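Local coordinates for uncharacterized protein (Bacteroides uniformis, PDB 4IYK) that is of unknown function but probably binds carbohydrate, pairing a transthyretin-like N-terminal domain with an E-set-like C-terminal one, at residues 36-41 against 79-84; 32-37 against 56-61; 19-24 against 101-106; 105-110 against 203-208; 72-77 against 87-92. All coordinates share one frame; numbering follows the deposited sequence.

Interaction 1: residues 36-41 against 79-84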
# COMPACT_ATOMS: atom_id res chain seq x y z
N ASN A 36 -3.38 3.32 9.18
CA ASN A 36 -2.01 2.87 9.49
C ASN A 36 -1.19 2.65 8.20
O ASN A 36 -0.41 1.70 8.09
CB ASN A 36 -2.03 1.60 10.39
CG ASN A 36 -2.59 1.89 11.75
OD1 ASN A 36 -2.21 2.86 12.39
ND2 ASN A 36 -3.58 1.12 12.18
N GLY A 37 -1.36 3.56 7.25
CA GLY A 37 -0.66 3.53 5.98
C GLY A 37 -0.34 4.95 5.59
O GLY A 37 -0.05 5.78 6.45
N ASN A 38 -0.42 5.24 4.29
CA ASN A 38 -0.18 6.56 3.73
C ASN A 38 -1.26 7.53 4.16
O ASN A 38 -2.39 7.13 4.42
CB ASN A 38 -0.12 6.50 2.18
CG ASN A 38 1.10 5.80 1.63
OD1 ASN A 38 2.14 5.69 2.29
ND2 ASN A 38 1.00 5.34 0.36
N ALA A 39 -0.92 8.81 4.16
CA ALA A 39 -1.86 9.86 4.53
C ALA A 39 -1.39 11.20 3.98
O ALA A 39 -0.20 11.42 3.82
CB ALA A 39 -2.01 9.94 6.05
N ILE A 40 -2.34 12.09 3.70
CA ILE A 40 -2.09 13.44 3.26
C ILE A 40 -2.22 14.36 4.48
O ILE A 40 -3.33 14.52 4.98
CB ILE A 40 -3.06 13.87 2.11
CG1 ILE A 40 -3.04 12.88 0.92
CG2 ILE A 40 -2.77 15.32 1.67
CD1 ILE A 40 -4.14 13.12 -0.07
N LYS A 41 -1.11 14.94 4.97
CA LYS A 41 -1.16 15.87 6.09
C LYS A 41 -1.17 17.29 5.52
O LYS A 41 -0.32 17.63 4.70
CB LYS A 41 -0.00 15.67 7.10
CG LYS A 41 -0.11 14.37 7.88
CD LYS A 41 1.00 14.20 8.92
CE LYS A 41 0.87 12.87 9.62
NZ LYS A 41 1.58 12.84 10.93
N ASN A 79 6.04 9.06 7.09
CA ASN A 79 5.81 7.73 7.66
C ASN A 79 4.91 6.84 6.78
O ASN A 79 4.04 6.14 7.28
CB ASN A 79 5.25 7.86 9.07
CG ASN A 79 6.21 8.54 10.00
OD1 ASN A 79 7.36 8.14 10.16
ND2 ASN A 79 5.79 9.64 10.56
N GLY A 80 5.14 6.91 5.48
CA GLY A 80 4.36 6.14 4.51
C GLY A 80 5.17 5.03 3.91
O GLY A 80 6.07 4.49 4.54
N ASN A 81 4.83 4.67 2.68
CA ASN A 81 5.53 3.62 1.93
C ASN A 81 6.24 4.22 0.69
O ASN A 81 6.62 3.49 -0.24
CB ASN A 81 4.58 2.48 1.56
CG ASN A 81 3.49 2.81 0.58
OD1 ASN A 81 3.49 3.89 -0.07
ND2 ASN A 81 2.60 1.83 0.36
N PHE A 82 6.42 5.54 0.70
CA PHE A 82 7.14 6.24 -0.35
C PHE A 82 7.98 7.31 0.30
O PHE A 82 7.71 7.68 1.46
CB PHE A 82 6.22 6.79 -1.45
CG PHE A 82 5.11 7.72 -1.01
CD1 PHE A 82 5.36 9.08 -0.83
CD2 PHE A 82 3.80 7.26 -0.90
CE1 PHE A 82 4.33 9.94 -0.45
CE2 PHE A 82 2.77 8.12 -0.52
CZ PHE A 82 3.04 9.46 -0.31
N TYR A 83 9.02 7.78 -0.41
CA TYR A 83 9.93 8.80 0.13
C TYR A 83 9.17 10.09 0.47
O TYR A 83 8.35 10.57 -0.34
CB TYR A 83 11.11 9.10 -0.82
CG TYR A 83 12.21 8.06 -0.73
CD1 TYR A 83 12.16 6.90 -1.49
CD2 TYR A 83 13.26 8.22 0.17
CE1 TYR A 83 13.18 5.94 -1.41
CE2 TYR A 83 14.27 7.26 0.27
CZ TYR A 83 14.20 6.10 -0.49
OH TYR A 83 15.19 5.15 -0.41
N PRO A 84 9.38 10.59 1.72
CA PRO A 84 8.70 11.81 2.16
C PRO A 84 9.09 13.05 1.36
O PRO A 84 10.19 13.16 0.82
CB PRO A 84 9.17 11.96 3.62
CG PRO A 84 10.49 11.30 3.65
CD PRO A 84 10.29 10.09 2.77
O HOH W 1 3.38 10.31 10.20
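The amide of Asn38 meets two flat groups at once: its ND2 lies at the edge of the Phe82 ring, 3.4 Å from CE2 and near the ring plane, while the amide of Asn81 stands almost perpendicular to it, the two planes 84° apart. Two hydrogen bonds follow. Asn38 OD1 accepts the backbone N of Asn81 in the carbonyl plane at 2.9 Å, and Asn38 ND2 donates to Asn81 OD1, also at 2.9 Å. The second is the less regular bond: the acceptor lies in the amide plane of Asn38, but the donor stands 51° above the carbonyl plane of Asn81. With chi1 near +66°, Asn81 sets its amide between its own N and carbonyl carbon and turns OD1 back to Asn38, leaving ND2 to the carbonyls of His215 and Gly31. An alanine in place of Asn38 would take both bonds away and is likely to leave the buried Asn81 N and OD1 without these partners. Holding backbone and side chain of Asn81 together, Asn38 pins the loop before strand 40-44 to the loop between strands 67-77 and 85-92, in an N-terminal domain whose family belongs to the transthyretin clan.

Interaction 2: residues 32-37 against 56-61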
# COMPACT_ATOMS: atom_id res chain seq x y z
N SER A 32 -1.74 1.38 -0.49
CA SER A 32 -1.35 1.33 0.92
C SER A 32 -2.54 0.81 1.74
O SER A 32 -3.39 0.12 1.19
CB SER A 32 -0.89 2.72 1.38
OG SER A 32 -0.38 2.70 2.70
N ASP A 33 -2.57 1.10 3.05
CA ASP A 33 -3.69 0.77 3.91
C ASP A 33 -4.34 2.09 4.28
O ASP A 33 -3.60 3.00 4.63
CB ASP A 33 -3.25 -0.01 5.18
CG ASP A 33 -2.62 -1.35 4.89
OD1 ASP A 33 -3.36 -2.34 4.81
OD2 ASP A 33 -1.37 -1.41 4.86
N MSE A 34 -5.68 2.23 4.20
CA MSE A 34 -6.34 3.52 4.54
C MSE A 34 -6.02 3.95 5.97
O MSE A 34 -5.73 5.12 6.23
CB MSE A 34 -7.88 3.46 4.35
CG MSE A 34 -8.47 4.85 4.24
SE MSE A 34 -10.22 4.85 3.42
CE MSE A 34 -10.32 6.71 2.98
N GLU A 35 -6.04 2.98 6.89
CA GLU A 35 -5.68 3.19 8.28
C GLU A 35 -4.29 2.59 8.50
O GLU A 35 -4.05 1.48 8.04
CB GLU A 35 -6.73 2.54 9.19
CG GLU A 35 -6.39 2.60 10.66
CD GLU A 35 -7.35 1.82 11.54
OE1 GLU A 35 -7.41 0.57 11.41
OE2 GLU A 35 -8.04 2.46 12.36
N ASN A 36 -3.38 3.32 9.18
CA ASN A 36 -2.01 2.87 9.49
C ASN A 36 -1.19 2.65 8.20
O ASN A 36 -0.41 1.70 8.09
CB ASN A 36 -2.03 1.60 10.39
CG ASN A 36 -2.59 1.89 11.75
OD1 ASN A 36 -2.21 2.86 12.39
ND2 ASN A 36 -3.58 1.12 12.18
N GLY A 37 -1.36 3.56 7.25
CA GLY A 37 -0.66 3.53 5.98
C GLY A 37 -0.34 4.95 5.59
O GLY A 37 -0.05 5.78 6.45
N TYR A 56 -7.40 11.17 4.21
CA TYR A 56 -7.19 9.73 4.12
C TYR A 56 -7.38 9.22 2.67
O TYR A 56 -8.04 9.84 1.83
CB TYR A 56 -8.06 8.99 5.14
CG TYR A 56 -7.64 9.38 6.55
CD1 TYR A 56 -8.20 10.49 7.18
CD2 TYR A 56 -6.65 8.67 7.23
CE1 TYR A 56 -7.77 10.90 8.45
CE2 TYR A 56 -6.23 9.07 8.51
CZ TYR A 56 -6.79 10.18 9.11
OH TYR A 56 -6.39 10.58 10.36
N ILE A 57 -6.66 8.14 2.36
CA ILE A 57 -6.53 7.62 0.98
C ILE A 57 -7.04 6.19 0.96
O ILE A 57 -6.60 5.39 1.78
CB ILE A 57 -5.03 7.72 0.51
CG1 ILE A 57 -4.38 9.09 0.82
CG2 ILE A 57 -4.85 7.34 -0.97
CD1 ILE A 57 -2.76 9.08 0.90
N THR A 58 -7.94 5.86 0.03
CA THR A 58 -8.41 4.46 -0.08
C THR A 58 -7.20 3.57 -0.43
O THR A 58 -6.20 4.07 -0.95
CB THR A 58 -9.55 4.31 -1.09
OG1 THR A 58 -9.05 4.49 -2.44
CG2 THR A 58 -10.74 5.23 -0.78
N ASN A 59 -7.31 2.27 -0.16
CA ASN A 59 -6.23 1.30 -0.35
C ASN A 59 -5.63 1.27 -1.77
O ASN A 59 -4.46 0.95 -1.90
CB ASN A 59 -6.73 -0.10 0.02
CG ASN A 59 -6.74 -0.28 1.52
OD1 ASN A 59 -6.87 0.68 2.27
ND2 ASN A 59 -6.62 -1.48 1.99
N THR A 60 -6.41 1.59 -2.81
CA THR A 60 -5.91 1.55 -4.20
C THR A 60 -4.90 2.69 -4.50
O THR A 60 -4.15 2.61 -5.48
CB THR A 60 -7.07 1.65 -5.19
OG1 THR A 60 -7.68 2.92 -4.97
CG2 THR A 60 -8.10 0.51 -5.05
N GLY A 61 -4.94 3.75 -3.68
CA GLY A 61 -4.14 4.95 -3.84
C GLY A 61 -4.98 6.13 -4.33
O GLY A 61 -4.47 7.22 -4.53
O HOH W 2 -6.06 -1.98 4.88
O HOH W 3 -5.02 7.14 4.40
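Met34, a selenomethionine here, runs its side chain across residues 56-58, with CG anti to the backbone N (chi1 -161°) and the chain extended beyond it. This shape lays CG against Ile57 O at 3.1 Å and carries the methyl CE on to Tyr56 CB at 3.9 Å, with Thr58 CG2 slightly farther off. The side chains of Met34 and Tyr56 meet at about a right angle, and the carbonyl O of Met34 approaches the edge of the tyrosine ring near its plane. The second key conformer is that of Asn59, whose CG stands beside its own backbone N, anti to the carbonyl carbon (chi1 -79°). From there OD1 accepts the backbone N of Met34 at 2.7 Å, in a bond tilted 31° from the carbonyl plane. Its ND2 turns to a water that also donates to Asp33 OD1, while Asp33 OD2 is bonded to Tyr217. The backbone of Asn59 adds another link, its O accepting Ser32 N at 3.1 Å, and a second water accepts from Ile57 N and lies within bonding distance of Met34 O. Asn59 occupies the second position of the type I turn from Thr58 to Gly61, closed by Gly61 N to Thr58 O. Trp148 packs on Met34, Thr58 and Asn59. With no strand ladder between these loops, their spacing is probably set by Asn59, gripping through OD1 and backbone O, while Met34 adds dispersion contact.

Interaction 3: residues 19-24 against 101-106. With EDO (1,2-ethanediol), chain I.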
# COMPACT_ATOMS: atom_id res chain seq x y z
N GLY A 19 -8.12 12.63 -6.23
CA GLY A 19 -6.91 12.39 -6.99
C GLY A 19 -6.29 11.05 -6.66
O GLY A 19 -6.93 10.20 -6.05
N SER A 20 -5.03 10.88 -7.07
CA SER A 20 -4.35 9.60 -6.91
C SER A 20 -2.94 9.74 -6.45
O SER A 20 -2.29 10.75 -6.73
CB SER A 20 -4.34 8.88 -8.27
OG SER A 20 -5.65 8.56 -8.72
N ILE A 21 -2.44 8.69 -5.76
CA ILE A 21 -1.03 8.56 -5.39
C ILE A 21 -0.44 7.74 -6.53
O ILE A 21 -0.85 6.58 -6.74
CB ILE A 21 -0.76 7.93 -3.99
CG1 ILE A 21 -1.54 8.66 -2.83
CG2 ILE A 21 0.78 7.88 -3.70
CD1 ILE A 21 -1.27 10.26 -2.66
N LEU A 22 0.46 8.34 -7.29
CA LEU A 22 1.04 7.69 -8.46
C LEU A 22 2.56 7.56 -8.37
O LEU A 22 3.25 8.45 -7.88
CB LEU A 22 0.70 8.47 -9.74
CG LEU A 22 -0.77 8.67 -10.09
CD1 LEU A 22 -0.92 9.59 -11.32
CD2 LEU A 22 -1.51 7.32 -10.28
N ASP A 23 3.06 6.44 -8.91
CA ASP A 23 4.49 6.19 -9.01
C ASP A 23 5.06 7.15 -10.07
O ASP A 23 4.61 7.13 -11.21
CB ASP A 23 4.68 4.72 -9.41
CG ASP A 23 6.12 4.24 -9.39
OD1 ASP A 23 6.98 4.91 -10.00
OD2 ASP A 23 6.36 3.15 -8.85
N GLU A 24 5.98 8.02 -9.67
CA GLU A 24 6.62 9.01 -10.56
C GLU A 24 7.27 8.33 -11.80
O GLU A 24 7.30 8.93 -12.88
CB GLU A 24 7.68 9.80 -9.74
CG GLU A 24 8.89 10.32 -10.50
CD GLU A 24 10.20 10.06 -9.80
OE1 GLU A 24 10.71 8.91 -9.88
OE2 GLU A 24 10.70 10.98 -9.12
N PHE A 101 -0.52 13.04 -6.87
CA PHE A 101 0.82 13.20 -6.30
C PHE A 101 1.72 12.13 -6.91
O PHE A 101 1.32 10.96 -6.98
CB PHE A 101 0.77 13.10 -4.75
CG PHE A 101 -0.07 14.15 -4.06
CD1 PHE A 101 0.50 15.36 -3.67
CD2 PHE A 101 -1.40 13.91 -3.74
CE1 PHE A 101 -0.27 16.32 -3.00
CE2 PHE A 101 -2.17 14.87 -3.08
CZ PHE A 101 -1.60 16.07 -2.71
N LYS A 102 2.92 12.51 -7.35
CA LYS A 102 3.97 11.67 -7.94
C LYS A 102 5.00 11.33 -6.86
O LYS A 102 5.55 12.23 -6.23
CB LYS A 102 4.64 12.37 -9.14
CG LYS A 102 3.66 12.96 -10.16
CD LYS A 102 3.28 12.01 -11.27
CE LYS A 102 2.58 12.72 -12.42
NZ LYS A 102 3.50 13.59 -13.21
N VAL A 103 5.22 10.04 -6.61
CA VAL A 103 6.06 9.59 -5.49
C VAL A 103 7.08 8.52 -5.92
O VAL A 103 6.97 7.94 -7.01
CB VAL A 103 5.13 9.05 -4.34
CG1 VAL A 103 3.99 10.01 -4.03
CG2 VAL A 103 4.59 7.64 -4.63
N ILE A 104 8.04 8.25 -5.05
CA ILE A 104 9.05 7.20 -5.22
C ILE A 104 8.73 6.16 -4.16
O ILE A 104 9.06 6.42 -2.99
CB ILE A 104 10.54 7.70 -5.13
CG1 ILE A 104 10.86 8.74 -6.23
CG2 ILE A 104 11.53 6.51 -5.16
CD1 ILE A 104 12.15 9.58 -5.95
N PRO A 105 8.08 5.01 -4.52
CA PRO A 105 7.83 3.98 -3.49
C PRO A 105 9.14 3.38 -3.03
O PRO A 105 10.12 3.42 -3.79
CB PRO A 105 6.97 2.94 -4.23
CG PRO A 105 7.33 3.09 -5.66
CD PRO A 105 7.69 4.55 -5.87
N TYR A 106 9.21 2.85 -1.80
CA TYR A 106 10.46 2.22 -1.37
C TYR A 106 10.72 0.96 -2.18
O TYR A 106 11.84 0.68 -2.58
CB TYR A 106 10.41 1.91 0.14
CG TYR A 106 10.22 3.14 1.00
CD1 TYR A 106 11.04 4.26 0.85
CD2 TYR A 106 9.22 3.18 1.98
CE1 TYR A 106 10.85 5.40 1.63
CE2 TYR A 106 9.03 4.32 2.76
CZ TYR A 106 9.85 5.43 2.58
OH TYR A 106 9.68 6.56 3.34
C1 EDO I . 5.47 16.05 -6.36
O1 EDO I . 6.37 14.97 -6.55
C2 EDO I . 4.00 15.56 -6.48
O2 EDO I . 3.14 16.64 -6.20
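Ile21 and Phe101 meet through a side-chain bend: the isoleucine turns at chi2 (-57°) to bring CD1 3.8 Å from Phe101 CD2. Ile21 CG2 also meets Val103 CG1 at 3.9 Å, the two side chains crossing at about a right angle. Beneath these contacts runs a parallel ladder. Phe101 N donates to Ser20 O and Leu22 N to Phe101 O, the latter at 2.8 Å and nearly along the C=O axis; Val103 N to Leu22 O and Glu24 N to Val103 O carry the pattern onward. The local strand axes make an angle of 29°. At the last bridge of the ladder, Asp23 reaches out with CG anti to its backbone N, placing OD2 3.3 Å from Pro105 CG. That same oxygen forms a salt bridge to Arg108, and OD1 accepts from the backbone of Gln25 and Thr26, which fixes the carboxylate from both ends. Glu24 lies alongside Ile104, its OE1 3.7 Å from CG1. O1 of an ethanediol, probably from the crystallisation liquor, donates a hydrogen bond to Lys102 O at 2.9 Å, and the molecule is also hydrogen-bonded to Tyr99 OH. In the mixed sheet strand 15-23 is central, parallel to 95-103 and antiparallel to 62-65, while Phe77 of strand 67-77 meets Phe101 edge-to-face.

Interaction 4: residues 105-110 against 203-208; sequences PYIRVK and ALADVS
Apolar contacts account for this meeting of segments 105-110 and 203-208. Ala205 CB is the point where two side chains converge: Ile107 CD1 comes to 3.5 Å and Tyr106 CB to 3.6 Å. Ile107 serves two alanines through different branches. Its CG2, anti to the backbone N, touches Ala203 CB at 3.9 Å, whereas CG1 stands beside that nitrogen (chi1 -66°) and extends CD1 over Ala205. Replacing Ile107 with an alanine would remove both branches and is likely to open a gap between the two strands, leaving the methyls of Ala203 and Ala205 without this cover. The strands themselves run at 147° with axes 8.1 Å apart at closest, too far for backbone pairing, as expected of facing layers in a beta sandwich. This fits the E-set-like C-terminal domain, where strand 107-117 belongs to one sheet and strand 196-206 to the other; Leu127 and Leu136, one from each sheet, also pack on Ile107. The aromatic contact is of another kind. Val207 CG2 sits over one face of the Tyr106 ring, offset toward the rim and 4.1 Å from the centroid, in a CH-pi interaction. Val207 CG1 lies farther along the same ring, 4.1 Å from CE1. Tyr83 meets the Tyr106 ring edge-to-face, and Asn216 OD1 accepts the backbone N of Ile107.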
# COMPACT_ATOMS: atom_id res chain seq x y z
N PRO A 105 8.08 5.01 -4.52
CA PRO A 105 7.83 3.98 -3.49
C PRO A 105 9.14 3.38 -3.03
O PRO A 105 10.12 3.42 -3.79
CB PRO A 105 6.97 2.94 -4.23
CG PRO A 105 7.33 3.09 -5.66
CD PRO A 105 7.69 4.55 -5.87
N TYR A 106 9.21 2.85 -1.80
CA TYR A 106 10.46 2.22 -1.37
C TYR A 106 10.72 0.96 -2.18
O TYR A 106 11.84 0.68 -2.58
CB TYR A 106 10.41 1.91 0.14
CG TYR A 106 10.22 3.14 1.00
CD1 TYR A 106 11.04 4.26 0.85
CD2 TYR A 106 9.22 3.18 1.98
CE1 TYR A 106 10.85 5.40 1.63
CE2 TYR A 106 9.03 4.32 2.76
CZ TYR A 106 9.85 5.43 2.58
OH TYR A 106 9.68 6.56 3.34
N ILE A 107 9.65 0.21 -2.46
CA ILE A 107 9.68 -1.04 -3.21
C ILE A 107 8.53 -1.08 -4.22
O ILE A 107 7.40 -0.72 -3.89
CB ILE A 107 9.57 -2.26 -2.21
CG1 ILE A 107 10.81 -2.35 -1.29
CG2 ILE A 107 9.30 -3.60 -2.96
CD1 ILE A 107 10.71 -3.37 -0.20
N ARG A 108 8.81 -1.62 -5.43
CA ARG A 108 7.80 -1.91 -6.45
C ARG A 108 7.64 -3.42 -6.54
O ARG A 108 8.65 -4.12 -6.65
CB ARG A 108 8.23 -1.34 -7.82
CG ARG A 108 8.20 0.16 -7.92
CD ARG A 108 8.66 0.65 -9.30
NE ARG A 108 8.69 2.11 -9.28
CZ ARG A 108 9.76 2.87 -9.12
NH1 ARG A 108 10.97 2.32 -9.09
NH2 ARG A 108 9.64 4.19 -9.05
N VAL A 109 6.40 -3.95 -6.47
CA VAL A 109 6.21 -5.40 -6.64
C VAL A 109 6.07 -5.65 -8.14
O VAL A 109 5.21 -5.05 -8.78
CB VAL A 109 5.03 -5.98 -5.84
CG1 VAL A 109 4.92 -7.48 -6.08
CG2 VAL A 109 5.19 -5.70 -4.35
N LYS A 110 6.93 -6.51 -8.69
CA LYS A 110 6.92 -6.77 -10.12
C LYS A 110 6.38 -8.14 -10.48
O LYS A 110 6.61 -9.13 -9.77
CB LYS A 110 8.33 -6.60 -10.73
CG LYS A 110 8.99 -5.25 -10.45
CD LYS A 110 8.17 -4.02 -10.91
CE LYS A 110 8.18 -3.76 -12.40
NZ LYS A 110 7.34 -2.58 -12.75
N ALA A 203 5.31 -6.00 0.62
CA ALA A 203 6.76 -6.00 0.83
C ALA A 203 7.12 -4.80 1.67
O ALA A 203 6.77 -3.68 1.32
CB ALA A 203 7.52 -5.98 -0.49
N LEU A 204 7.76 -5.06 2.82
CA LEU A 204 8.18 -4.06 3.79
C LEU A 204 9.68 -3.77 3.63
O LEU A 204 10.52 -4.64 3.84
CB LEU A 204 7.83 -4.49 5.24
CG LEU A 204 8.13 -3.45 6.35
CD1 LEU A 204 7.25 -2.20 6.20
CD2 LEU A 204 7.96 -4.07 7.77
N ALA A 205 9.99 -2.52 3.29
CA ALA A 205 11.39 -2.08 3.13
C ALA A 205 12.01 -1.69 4.47
O ALA A 205 11.31 -1.48 5.45
CB ALA A 205 11.45 -0.89 2.18
N ASP A 206 13.34 -1.53 4.46
CA ASP A 206 14.18 -1.03 5.53
C ASP A 206 14.93 0.18 4.92
O ASP A 206 15.66 0.01 3.93
CB ASP A 206 15.08 -2.16 6.04
CG ASP A 206 16.14 -1.75 7.05
OD1 ASP A 206 15.86 -0.85 7.87
OD2 ASP A 206 17.23 -2.34 7.02
N VAL A 207 14.61 1.41 5.42
CA VAL A 207 15.07 2.73 4.93
C VAL A 207 15.35 3.69 6.12
O VAL A 207 14.60 3.66 7.11
CB VAL A 207 13.99 3.37 3.98
CG1 VAL A 207 14.53 4.61 3.25
CG2 VAL A 207 13.42 2.36 2.97
N SER A 208 16.37 4.57 6.00
CA SER A 208 16.67 5.54 7.05
C SER A 208 16.19 6.97 6.78
O SER A 208 16.10 7.39 5.63
CB SER A 208 18.17 5.62 7.26
OG SER A 208 18.60 6.89 6.83

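Interaction 5: residues 72-77 against 87-92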
# COMPACT_ATOMS: atom_id res chain seq x y z
N THR A 72 -5.39 28.11 0.79
CA THR A 72 -4.03 27.74 0.38
C THR A 72 -3.42 26.92 1.53
O THR A 72 -3.55 27.30 2.69
CB THR A 72 -3.22 28.98 0.01
OG1 THR A 72 -3.91 29.65 -1.05
CG2 THR A 72 -1.81 28.64 -0.44
N TYR A 73 -2.79 25.79 1.19
CA TYR A 73 -2.23 24.86 2.17
C TYR A 73 -0.77 24.50 1.95
O TYR A 73 -0.24 24.64 0.85
CB TYR A 73 -3.03 23.53 2.12
CG TYR A 73 -4.50 23.63 2.47
CD1 TYR A 73 -5.45 23.98 1.52
CD2 TYR A 73 -4.95 23.29 3.74
CE1 TYR A 73 -6.80 24.06 1.84
CE2 TYR A 73 -6.30 23.36 4.08
CZ TYR A 73 -7.23 23.75 3.12
OH TYR A 73 -8.56 23.83 3.44
N ASP A 74 -0.17 23.92 2.98
CA ASP A 74 1.11 23.24 2.93
C ASP A 74 0.80 21.77 3.09
O ASP A 74 0.13 21.40 4.06
CB ASP A 74 2.06 23.73 4.03
CG ASP A 74 2.50 25.16 3.86
OD1 ASP A 74 2.79 25.56 2.70
OD2 ASP A 74 2.53 25.90 4.87
N VAL A 75 1.20 20.93 2.12
CA VAL A 75 0.93 19.47 2.16
C VAL A 75 2.20 18.76 2.59
O VAL A 75 3.29 19.14 2.16
CB VAL A 75 0.36 18.93 0.81
CG1 VAL A 75 0.15 17.42 0.85
CG2 VAL A 75 -0.93 19.63 0.42
N ARG A 76 2.07 17.73 3.42
CA ARG A 76 3.20 16.98 3.93
C ARG A 76 2.95 15.47 3.88
O ARG A 76 1.90 15.00 4.34
CB ARG A 76 3.46 17.42 5.38
CG ARG A 76 4.73 16.89 6.01
CD ARG A 76 4.89 17.45 7.41
NE ARG A 76 5.30 18.86 7.39
CZ ARG A 76 6.57 19.26 7.40
NH1 ARG A 76 7.56 18.37 7.40
NH2 ARG A 76 6.86 20.56 7.40
N PHE A 77 3.93 14.70 3.38
CA PHE A 77 3.91 13.24 3.38
C PHE A 77 5.02 12.73 4.25
O PHE A 77 6.17 13.14 4.07
CB PHE A 77 4.05 12.67 1.97
CG PHE A 77 2.88 12.97 1.08
CD1 PHE A 77 1.72 12.20 1.15
CD2 PHE A 77 2.93 14.02 0.17
CE1 PHE A 77 0.63 12.48 0.33
CE2 PHE A 77 1.84 14.29 -0.65
CZ PHE A 77 0.70 13.52 -0.56
N VAL A 87 4.62 19.58 -0.37
CA VAL A 87 4.09 20.39 -1.47
C VAL A 87 3.64 21.72 -0.82
O VAL A 87 2.60 21.77 -0.17
CB VAL A 87 2.99 19.71 -2.33
CG1 VAL A 87 2.59 20.59 -3.51
CG2 VAL A 87 3.44 18.34 -2.83
N LYS A 88 4.47 22.77 -0.94
CA LYS A 88 4.15 24.08 -0.38
C LYS A 88 3.24 24.87 -1.35
O LYS A 88 3.34 24.68 -2.57
CB LYS A 88 5.44 24.88 -0.08
CG LYS A 88 6.41 24.23 0.92
CD LYS A 88 5.99 24.35 2.39
CE LYS A 88 6.56 25.56 3.08
NZ LYS A 88 6.40 25.49 4.56
N ASP A 89 2.37 25.75 -0.80
CA ASP A 89 1.44 26.64 -1.51
C ASP A 89 0.47 25.86 -2.43
O ASP A 89 0.31 26.16 -3.61
CB ASP A 89 2.19 27.73 -2.30
CG ASP A 89 3.22 28.50 -1.49
OD1 ASP A 89 3.02 28.67 -0.26
OD2 ASP A 89 4.24 28.92 -2.08
N PHE A 90 -0.20 24.89 -1.83
CA PHE A 90 -1.19 24.04 -2.47
C PHE A 90 -2.55 24.75 -2.40
O PHE A 90 -3.12 24.88 -1.32
CB PHE A 90 -1.21 22.69 -1.73
CG PHE A 90 -2.06 21.60 -2.34
CD1 PHE A 90 -1.52 20.71 -3.26
CD2 PHE A 90 -3.37 21.41 -1.93
CE1 PHE A 90 -2.29 19.66 -3.79
CE2 PHE A 90 -4.15 20.37 -2.47
CZ PHE A 90 -3.61 19.51 -3.40
N VAL A 91 -3.05 25.25 -3.55
CA VAL A 91 -4.30 26.00 -3.60
C VAL A 91 -5.50 25.07 -3.82
O VAL A 91 -5.55 24.31 -4.80
CB VAL A 91 -4.26 27.16 -4.65
CG1 VAL A 91 -5.61 27.86 -4.78
CG2 VAL A 91 -3.18 28.18 -4.31
N VAL A 92 -6.47 25.15 -2.90
CA VAL A 92 -7.74 24.44 -3.02
C VAL A 92 -8.75 25.50 -3.47
O VAL A 92 -9.06 26.41 -2.71
CB VAL A 92 -8.16 23.68 -1.74
CG1 VAL A 92 -9.62 23.22 -1.81
CG2 VAL A 92 -7.24 22.48 -1.48
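Antiparallel strand pairing interrupted by a bulge joins segments 72-77 and 87-92, the two arms of a hairpin at the margin of the four-stranded sheet of the N-terminal domain, where strand 85-92 is outermost. Two hydrogen-bonded pairs frame the irregularity. At one, Tyr73 and Phe90 exchange backbone bonds, each 2.7 Å from N to O; at the other, Val75 N donates to Val87 O at 2.8 Å and Val87 N returns a bond to Val75 O. Between them the register slips by one residue. Asp89, with positive phi and psi (58° and 53°), shares Tyr73 with Phe90. On the buried face Val75 CG2 lies over the Phe90 ring, offset toward the rim and 3.9 Å from its centroid, a CH-pi contact. Phe90 is brought under it by having CG anti to its backbone N (chi1 -173°). Nearby, Tyr73 CE1 rests 3.7 Å from Val92 CG2, while Phe90 O lies in plane at the edge of the tyrosine ring. Chemistry differs on the other side. Lys88 bends at chi2 and chi3 and passes obliquely over Asp74, CD touching its OD1, but its NZ makes just a long salt bridge of 3.9 Å to Asp74 OD2. Asp74 OD1 has a further partner in His45 and also faces Asp89 OD1 across 4.3 Å, a proximity the lysine charge may ease. Phe90 in turn meets Tyr99 edge-to-face and packs on Ile17 of the facing sheet. The offset register with Asp89 and Phe90 set against Tyr73 is a G1 beta bulge, here in a transthyretin-like beta sandwich.

Read together, the five contacts show how chemistry follows position. Interactions 1 and 4 are buried, yet the first relies on amide hydrogen bonds between loops and the second on hydrocarbon between two sheets. Interactions 3 and 5 are backbone ladders, parallel and antiparallel, and only partly buried: their apolar faces meet where Phe101 packs on Phe77, Phe90 and Val75, while Glu24 and Lys102 in one and Lys88, Asp89 and Val91 in the other are exposed. Interaction 2, partly buried and partly water-mediated, shares Asn36 and Gly37 with interaction 1 and is tied to it by Ser32 OG and Asn38 N. Interaction 3 leads into interaction 4 through Pro105 and Tyr106. Interaction 5 lies farthest out, about 26 Å from interaction 4 between centres.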